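Two-component response regulator (Geobacillus stearothermophilus, PDB 6SWI) probably binds DNA through its C-terminal AraC-type helix-turn-helix domain to regulate transcription of the arabinan utilization genes. Local coordinates at residues A[8-13]-A[26-31]; A[41-44]-A[50-53]; A[61-66]-A[91-96]. All blocks are in the same frame, centred on the assembly; numbering follows the deposited sequence.

Contact 1 (A[8-13]-A[26-31]); sequences RRARQY and ESVAEF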
# COMPACT_ATOMS: atom_id res chain seq x y z
N ARG A 8 -17.55 3.51 -1.02
CA ARG A 8 -16.89 4.42 -0.09
C ARG A 8 -16.53 3.72 1.21
O ARG A 8 -15.42 3.88 1.73
CB ARG A 8 -17.80 5.62 0.19
CG ARG A 8 -17.25 6.57 1.23
CD ARG A 8 -17.87 7.96 1.09
NE ARG A 8 -17.64 8.52 -0.24
CZ ARG A 8 -16.53 9.17 -0.59
NH1 ARG A 8 -15.56 9.36 0.29
NH2 ARG A 8 -16.41 9.65 -1.83
N ARG A 9 -17.46 2.92 1.75
CA ARG A 9 -17.19 2.20 2.99
C ARG A 9 -16.06 1.19 2.82
O ARG A 9 -15.21 1.04 3.71
CB ARG A 9 -18.46 1.48 3.47
CG ARG A 9 -19.51 2.39 4.08
CD ARG A 9 -20.85 1.69 4.17
NE ARG A 9 -21.94 2.64 4.40
CZ ARG A 9 -23.22 2.38 4.15
NH1 ARG A 9 -23.57 1.20 3.67
NH2 ARG A 9 -24.14 3.30 4.37
N ALA A 10 -16.05 0.48 1.69
CA ALA A 10 -14.99 -0.49 1.46
C ALA A 10 -13.63 0.20 1.36
O ALA A 10 -12.64 -0.28 1.93
CB ALA A 10 -15.28 -1.29 0.19
N ARG A 11 -13.57 1.31 0.62
CA ARG A 11 -12.30 2.02 0.46
C ARG A 11 -11.82 2.57 1.79
O ARG A 11 -10.63 2.49 2.10
CB ARG A 11 -12.42 3.13 -0.58
CG ARG A 11 -11.07 3.70 -0.98
CD ARG A 11 -11.20 4.79 -2.03
NE ARG A 11 -11.82 6.00 -1.50
CZ ARG A 11 -11.99 7.12 -2.19
NH1 ARG A 11 -11.57 7.18 -3.44
NH2 ARG A 11 -12.57 8.17 -1.63
N GLN A 12 -12.73 3.11 2.61
CA GLN A 12 -12.36 3.59 3.93
C GLN A 12 -11.77 2.48 4.78
O GLN A 12 -10.78 2.68 5.49
CB GLN A 12 -13.59 4.14 4.64
CG GLN A 12 -13.97 5.55 4.25
CD GLN A 12 -15.25 5.99 4.95
OE1 GLN A 12 -16.08 5.16 5.33
NE2 GLN A 12 -15.40 7.29 5.13
N TYR A 13 -12.38 1.29 4.73
CA TYR A 13 -11.90 0.17 5.53
C TYR A 13 -10.51 -0.27 5.08
O TYR A 13 -9.63 -0.50 5.91
CB TYR A 13 -12.90 -1.00 5.46
CG TYR A 13 -12.63 -2.03 6.53
CD1 TYR A 13 -13.19 -1.90 7.80
CD2 TYR A 13 -11.77 -3.09 6.30
CE1 TYR A 13 -12.93 -2.82 8.79
CE2 TYR A 13 -11.49 -4.01 7.29
CZ TYR A 13 -12.08 -3.86 8.53
OH TYR A 13 -11.82 -4.76 9.54
N GLU A 26 -13.25 -10.97 0.35
CA GLU A 26 -14.29 -11.71 1.05
C GLU A 26 -14.44 -11.23 2.49
O GLU A 26 -15.55 -11.12 3.00
CB GLU A 26 -13.97 -13.21 1.00
CG GLU A 26 -14.23 -13.85 -0.35
CD GLU A 26 -13.05 -13.76 -1.31
OE1 GLU A 26 -13.11 -14.41 -2.37
OE2 GLU A 26 -12.07 -13.04 -1.00
N SER A 27 -13.32 -10.91 3.15
CA SER A 27 -13.39 -10.46 4.53
C SER A 27 -14.04 -9.08 4.67
O SER A 27 -14.72 -8.81 5.66
CB SER A 27 -12.00 -10.55 5.16
OG SER A 27 -11.25 -9.40 4.83
N VAL A 28 -13.82 -8.19 3.69
CA VAL A 28 -14.49 -6.89 3.71
C VAL A 28 -15.98 -7.06 3.41
O VAL A 28 -16.83 -6.41 4.02
CB VAL A 28 -13.81 -5.92 2.74
CG1 VAL A 28 -14.58 -4.60 2.65
CG2 VAL A 28 -12.38 -5.67 3.16
N ALA A 29 -16.31 -7.95 2.47
CA ALA A 29 -17.71 -8.24 2.22
C ALA A 29 -18.41 -8.75 3.48
O ALA A 29 -19.60 -8.46 3.69
CB ALA A 29 -17.86 -9.22 1.05
N GLU A 30 -17.70 -9.49 4.34
CA GLU A 30 -18.29 -9.89 5.62
C GLU A 30 -18.52 -8.68 6.53
O GLU A 30 -19.58 -8.57 7.16
CB GLU A 30 -17.43 -10.92 6.36
CG GLU A 30 -16.71 -11.96 5.52
CD GLU A 30 -17.64 -12.82 4.71
OE1 GLU A 30 -17.76 -12.58 3.49
OE2 GLU A 30 -18.25 -13.75 5.28
N PHE A 31 -17.53 -7.79 6.63
CA PHE A 31 -17.70 -6.58 7.43
C PHE A 31 -18.91 -5.78 6.94
O PHE A 31 -19.73 -5.33 7.74
CB PHE A 31 -16.44 -5.72 7.37
CG PHE A 31 -16.66 -4.27 7.72
CD1 PHE A 31 -17.19 -3.92 8.95
CD2 PHE A 31 -16.34 -3.27 6.83
CE1 PHE A 31 -17.39 -2.59 9.29
CE2 PHE A 31 -16.54 -1.93 7.16
CZ PHE A 31 -17.07 -1.60 8.39
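Tyr13 and Phe31 bring their rings together where helix 5-17 passes helix 25-32, and this pair is the tightest point of the contact. Tyr13 CD1 lies 3.4 Å from Phe31 CE2, and the ring centroids are 4.5 Å apart. The planes meet at 31°, an oblique pairing. Relative to the Phe31 ring, the tyrosine comes over one face, with CE1 of Tyr13 above the middle of the ring. Both rings reach this meeting place with CG anti to the backbone N (chi1 -166° for Tyr13, 160° for Phe31).

The inner half is looser but more deeply buried. Val28 CG2 stands 4.1 Å from Tyr13 CD2, while its other methyl, CG1, is 4.2 Å from Ala10 CB. The small alanine lies where the CA atoms of the two helices are nearest, Ala10 CA to Val28 CA being 6.8 Å. Leu39 of helix 36-47 touches both Ala10 and Val28 and continues this core. The aromatic pair, by contrast, lies toward the solvent, Phe31 being exposed and Tyr13 partly so. With no hydrogen bond between the segments, their association rests on apolar and aromatic packing.

Contact 2 (A[41-44]-A[50-53]); sequences RMIK and SFIH
The contact joins the probable recognition helix of a helix-turn-helix to the start of the long helix that follows, as in AraC-type DNA-binding domains: segment 41-44 belongs to helix 36-47, which comes after helix 25-32, and segment 50-53 opens helix 51-69. Ile43 makes the apolar link. Its CD1 reaches the rim of the Phe51 ring, 3.8 Å from CD2 and in the ring plane, so the methyl meets an edge and not a face. The two branches of the isoleucine divide the work. CG2, anti to the backbone N, comes 4.0 Å from Phe51 N, while CG1, anti to the carbonyl carbon (chi1 -69°), carries CD1 to the aromatic ring. On the exposed flank the aliphatic part of Lys44 lies beside the backbone, its CD 4.1 Å from Ser50 N.

Ser50 is the N-cap of the new helix. Its OG accepts the hydrogen bond from His53 N over 3.1 Å at 161°, satisfying one of the amides of the first turn. The CB of Ser50 is directed away from segment 41-44, and chi1 of 71° sets OG over the first turn of its own helix. Phe51 extends the core beyond this pair, touching Ile14 of helix 5-17 as well as Leu25 and Val28 of helix 25-32, while Met42 packs on Val7 of helix 5-17.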
# COMPACT_ATOMS: atom_id res chain seq x y z
N ARG A 41 -17.67 -6.36 -8.00
CA ARG A 41 -18.16 -5.69 -9.19
C ARG A 41 -18.29 -4.20 -8.97
O ARG A 41 -17.97 -3.40 -9.86
CB ARG A 41 -19.52 -6.25 -9.58
CG ARG A 41 -19.47 -7.64 -10.15
CD ARG A 41 -20.85 -8.06 -10.64
NE ARG A 41 -21.38 -7.06 -11.56
CZ ARG A 41 -22.30 -6.15 -11.23
NH1 ARG A 41 -22.82 -6.12 -10.01
NH2 ARG A 41 -22.68 -5.26 -12.13
N MET A 42 -18.79 -3.79 -7.80
CA MET A 42 -19.03 -2.37 -7.58
C MET A 42 -17.72 -1.62 -7.43
O MET A 42 -17.59 -0.49 -7.92
CB MET A 42 -19.92 -2.16 -6.37
CG MET A 42 -21.30 -2.74 -6.59
SD MET A 42 -22.24 -1.86 -7.81
CE MET A 42 -22.75 -0.52 -6.76
N ILE A 43 -16.73 -2.22 -6.76
CA ILE A 43 -15.41 -1.59 -6.68
C ILE A 43 -14.84 -1.39 -8.08
O ILE A 43 -14.36 -0.30 -8.42
CB ILE A 43 -14.48 -2.42 -5.78
CG1 ILE A 43 -14.95 -2.34 -4.33
CG2 ILE A 43 -13.02 -1.98 -5.94
CD1 ILE A 43 -14.17 -3.23 -3.38
N LYS A 44 -14.90 -2.42 -8.91
CA LYS A 44 -14.34 -2.32 -10.25
C LYS A 44 -15.10 -1.29 -11.07
O LYS A 44 -14.50 -0.50 -11.81
CB LYS A 44 -14.36 -3.69 -10.92
CG LYS A 44 -13.89 -3.70 -12.37
CD LYS A 44 -12.44 -3.25 -12.47
CE LYS A 44 -11.80 -3.68 -13.78
NZ LYS A 44 -12.06 -5.12 -14.09
N SER A 50 -9.59 -3.41 -9.51
CA SER A 50 -10.04 -4.49 -8.65
C SER A 50 -9.64 -4.23 -7.20
O SER A 50 -8.74 -3.45 -6.90
CB SER A 50 -9.39 -5.80 -9.09
OG SER A 50 -8.03 -5.77 -8.78
N PHE A 51 -10.32 -4.93 -6.29
CA PHE A 51 -9.98 -4.87 -4.88
C PHE A 51 -8.49 -5.13 -4.65
O PHE A 51 -7.82 -4.37 -3.95
CB PHE A 51 -10.83 -5.87 -4.10
CG PHE A 51 -10.54 -5.90 -2.62
CD1 PHE A 51 -9.50 -6.65 -2.11
CD2 PHE A 51 -11.33 -5.19 -1.74
CE1 PHE A 51 -9.24 -6.68 -0.75
CE2 PHE A 51 -11.09 -5.21 -0.38
CZ PHE A 51 -10.04 -5.95 0.11
N ILE A 52 -7.96 -6.21 -5.22
CA ILE A 52 -6.56 -6.56 -4.96
C ILE A 52 -5.62 -5.48 -5.48
O ILE A 52 -4.61 -5.16 -4.84
CB ILE A 52 -6.23 -7.96 -5.53
CG1 ILE A 52 -4.82 -8.37 -5.14
CG2 ILE A 52 -6.41 -8.00 -7.04
CD1 ILE A 52 -4.62 -8.43 -3.65
N HIS A 53 -5.93 -4.91 -6.65
CA HIS A 53 -5.04 -3.88 -7.17
C HIS A 53 -5.13 -2.61 -6.33
O HIS A 53 -4.12 -1.96 -6.08
CB HIS A 53 -5.35 -3.60 -8.64
CG HIS A 53 -5.03 -4.73 -9.56
ND1 HIS A 53 -4.04 -5.66 -9.31
CD2 HIS A 53 -5.57 -5.08 -10.75
CE1 HIS A 53 -4.00 -6.53 -10.30
NE2 HIS A 53 -4.91 -6.20 -11.19

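Contact 3 (A[61-66]-A[91-96]); sequences EKAAEL and TAFKKA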
# COMPACT_ATOMS: atom_id res chain seq x y z
N GLU A 61 2.25 2.33 -1.85
CA GLU A 61 2.47 3.75 -1.61
C GLU A 61 2.84 4.02 -0.14
O GLU A 61 3.70 4.86 0.14
CB GLU A 61 1.30 4.58 -2.10
CG GLU A 61 1.07 4.40 -3.61
CD GLU A 61 1.87 5.37 -4.47
OE1 GLU A 61 3.09 5.52 -4.23
OE2 GLU A 61 1.29 5.96 -5.41
N LYS A 62 2.23 3.29 0.80
CA LYS A 62 2.66 3.41 2.20
C LYS A 62 4.09 2.92 2.37
O LYS A 62 4.88 3.53 3.10
CB LYS A 62 1.73 2.64 3.12
CG LYS A 62 2.12 2.73 4.59
CD LYS A 62 2.00 4.17 5.07
CE LYS A 62 2.25 4.26 6.55
NZ LYS A 62 1.95 5.63 7.06
N ALA A 63 4.43 1.82 1.70
CA ALA A 63 5.79 1.31 1.79
C ALA A 63 6.79 2.33 1.26
O ALA A 63 7.85 2.52 1.85
CB ALA A 63 5.92 0.00 1.01
N ALA A 64 6.47 2.96 0.14
CA ALA A 64 7.35 3.98 -0.41
C ALA A 64 7.54 5.11 0.59
O ALA A 64 8.66 5.60 0.78
CB ALA A 64 6.77 4.50 -1.72
N GLU A 65 6.47 5.53 1.25
CA GLU A 65 6.58 6.57 2.28
C GLU A 65 7.52 6.14 3.39
O GLU A 65 8.40 6.90 3.80
CB GLU A 65 5.19 6.86 2.83
CG GLU A 65 5.17 7.81 3.99
CD GLU A 65 3.79 7.90 4.59
OE1 GLU A 65 3.60 7.39 5.71
OE2 GLU A 65 2.90 8.46 3.92
N LEU A 66 7.36 4.91 3.89
CA LEU A 66 8.22 4.43 4.97
C LEU A 66 9.66 4.29 4.52
O LEU A 66 10.58 4.52 5.32
CB LEU A 66 7.69 3.09 5.50
CG LEU A 66 6.35 3.16 6.24
CD1 LEU A 66 5.82 1.77 6.47
CD2 LEU A 66 6.51 3.89 7.56
N THR A 91 8.70 -8.73 -4.47
CA THR A 91 8.14 -8.92 -5.80
C THR A 91 7.02 -7.93 -6.07
O THR A 91 6.96 -7.32 -7.14
CB THR A 91 7.64 -10.35 -5.93
OG1 THR A 91 8.75 -11.24 -5.80
CG2 THR A 91 6.95 -10.58 -7.26
N ALA A 92 6.13 -7.74 -5.09
CA ALA A 92 5.00 -6.83 -5.29
C ALA A 92 5.49 -5.40 -5.47
O ALA A 92 4.97 -4.67 -6.32
CB ALA A 92 4.05 -6.93 -4.11
N PHE A 93 6.50 -5.00 -4.70
CA PHE A 93 7.00 -3.64 -4.80
C PHE A 93 7.67 -3.40 -6.15
O PHE A 93 7.45 -2.36 -6.78
CB PHE A 93 7.96 -3.38 -3.63
CG PHE A 93 8.38 -1.94 -3.50
CD1 PHE A 93 9.44 -1.45 -4.24
CD2 PHE A 93 7.73 -1.09 -2.62
CE1 PHE A 93 9.84 -0.15 -4.11
CE2 PHE A 93 8.13 0.22 -2.49
CZ PHE A 93 9.19 0.69 -3.24
N LYS A 94 8.48 -4.35 -6.61
CA LYS A 94 9.12 -4.19 -7.91
C LYS A 94 8.09 -4.01 -9.02
O LYS A 94 8.25 -3.15 -9.89
CB LYS A 94 10.01 -5.39 -8.20
CG LYS A 94 11.28 -5.39 -7.35
CD LYS A 94 11.99 -6.71 -7.45
CE LYS A 94 13.22 -6.74 -6.55
NZ LYS A 94 13.97 -8.01 -6.75
N LYS A 95 7.03 -4.82 -9.01
CA LYS A 95 6.02 -4.73 -10.06
C LYS A 95 5.27 -3.41 -10.00
O LYS A 95 4.97 -2.81 -11.04
CB LYS A 95 5.02 -5.85 -9.91
CG LYS A 95 5.54 -7.21 -10.20
CD LYS A 95 4.38 -8.17 -10.23
CE LYS A 95 4.85 -9.59 -10.06
NZ LYS A 95 3.78 -10.42 -9.43
N ALA A 96 4.93 -2.96 -8.79
CA ALA A 96 4.12 -1.77 -8.63
C ALA A 96 4.91 -0.49 -8.81
O ALA A 96 4.35 0.52 -9.26
CB ALA A 96 3.49 -1.76 -7.24
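With chi1 at -171°, Phe93 holds CG anti to its backbone N, and chi2 of -84° turns the ring so that its CE2 corner leads toward helix 51-69. CE2 comes closest, 4.1 Å from Ala63 CB and 4.1 Å from Ala64 N, with CD2 just behind it at 4.2 Å from Ala63 CB. Both partners lie at the ring edge, near its plane, so the aromatic ring is directed edge-on at the helix. Ala63 points its CB toward segment 91-96, whereas Ala64 takes part through its backbone N, its methyl standing slightly farther off. The small side chains give the ring access to the helix surface although the backbones stay well separated, Ala63 CA to Phe93 CA being 8.3 Å.

By analogy with AraC-type domains, helix 51-69 corresponds to the long connector, and helix 86-97, after helix 74-80, to a probable second recognition helix. Phe93 joins the two, and on helix 51-69 it also touches Met60 and Leu67; Tyr104 meets it edge-to-face. Ala63 in addition packs on Ile77 of helix 74-80 and Phe89 of helix 86-97.

Away from this buried edge, Lys62 and Glu65 form a salt bridge within helix 51-69. Lys62 NZ donates to Glu65 OE1 over 2.8 Å, approaching on the syn side of the carboxylate and 28° out of its plane.

The buried sides of contacts 1 and 2 merge, their centres 11 Å apart. Two packing contacts join them: Val28 CG2 to Phe51 CE2 at 3.8 Å, and Ala10 CB to Ile43 CD1 at 4.2 Å. Contact 3 stands apart, its centre 22 Å from that of contact 1 and 19 Å from that of contact 2. Its nearest atoms are about 8 Å from contact 2 and about 12 Å from contact 1, without touching either. Helix 51-69 supplies the continuity, entering contact 2 at its N-terminal end and contact 3 further along. This spacing is consistent with two helix-turn-helix units carried on one connector, as in AraC-type DNA-binding domains.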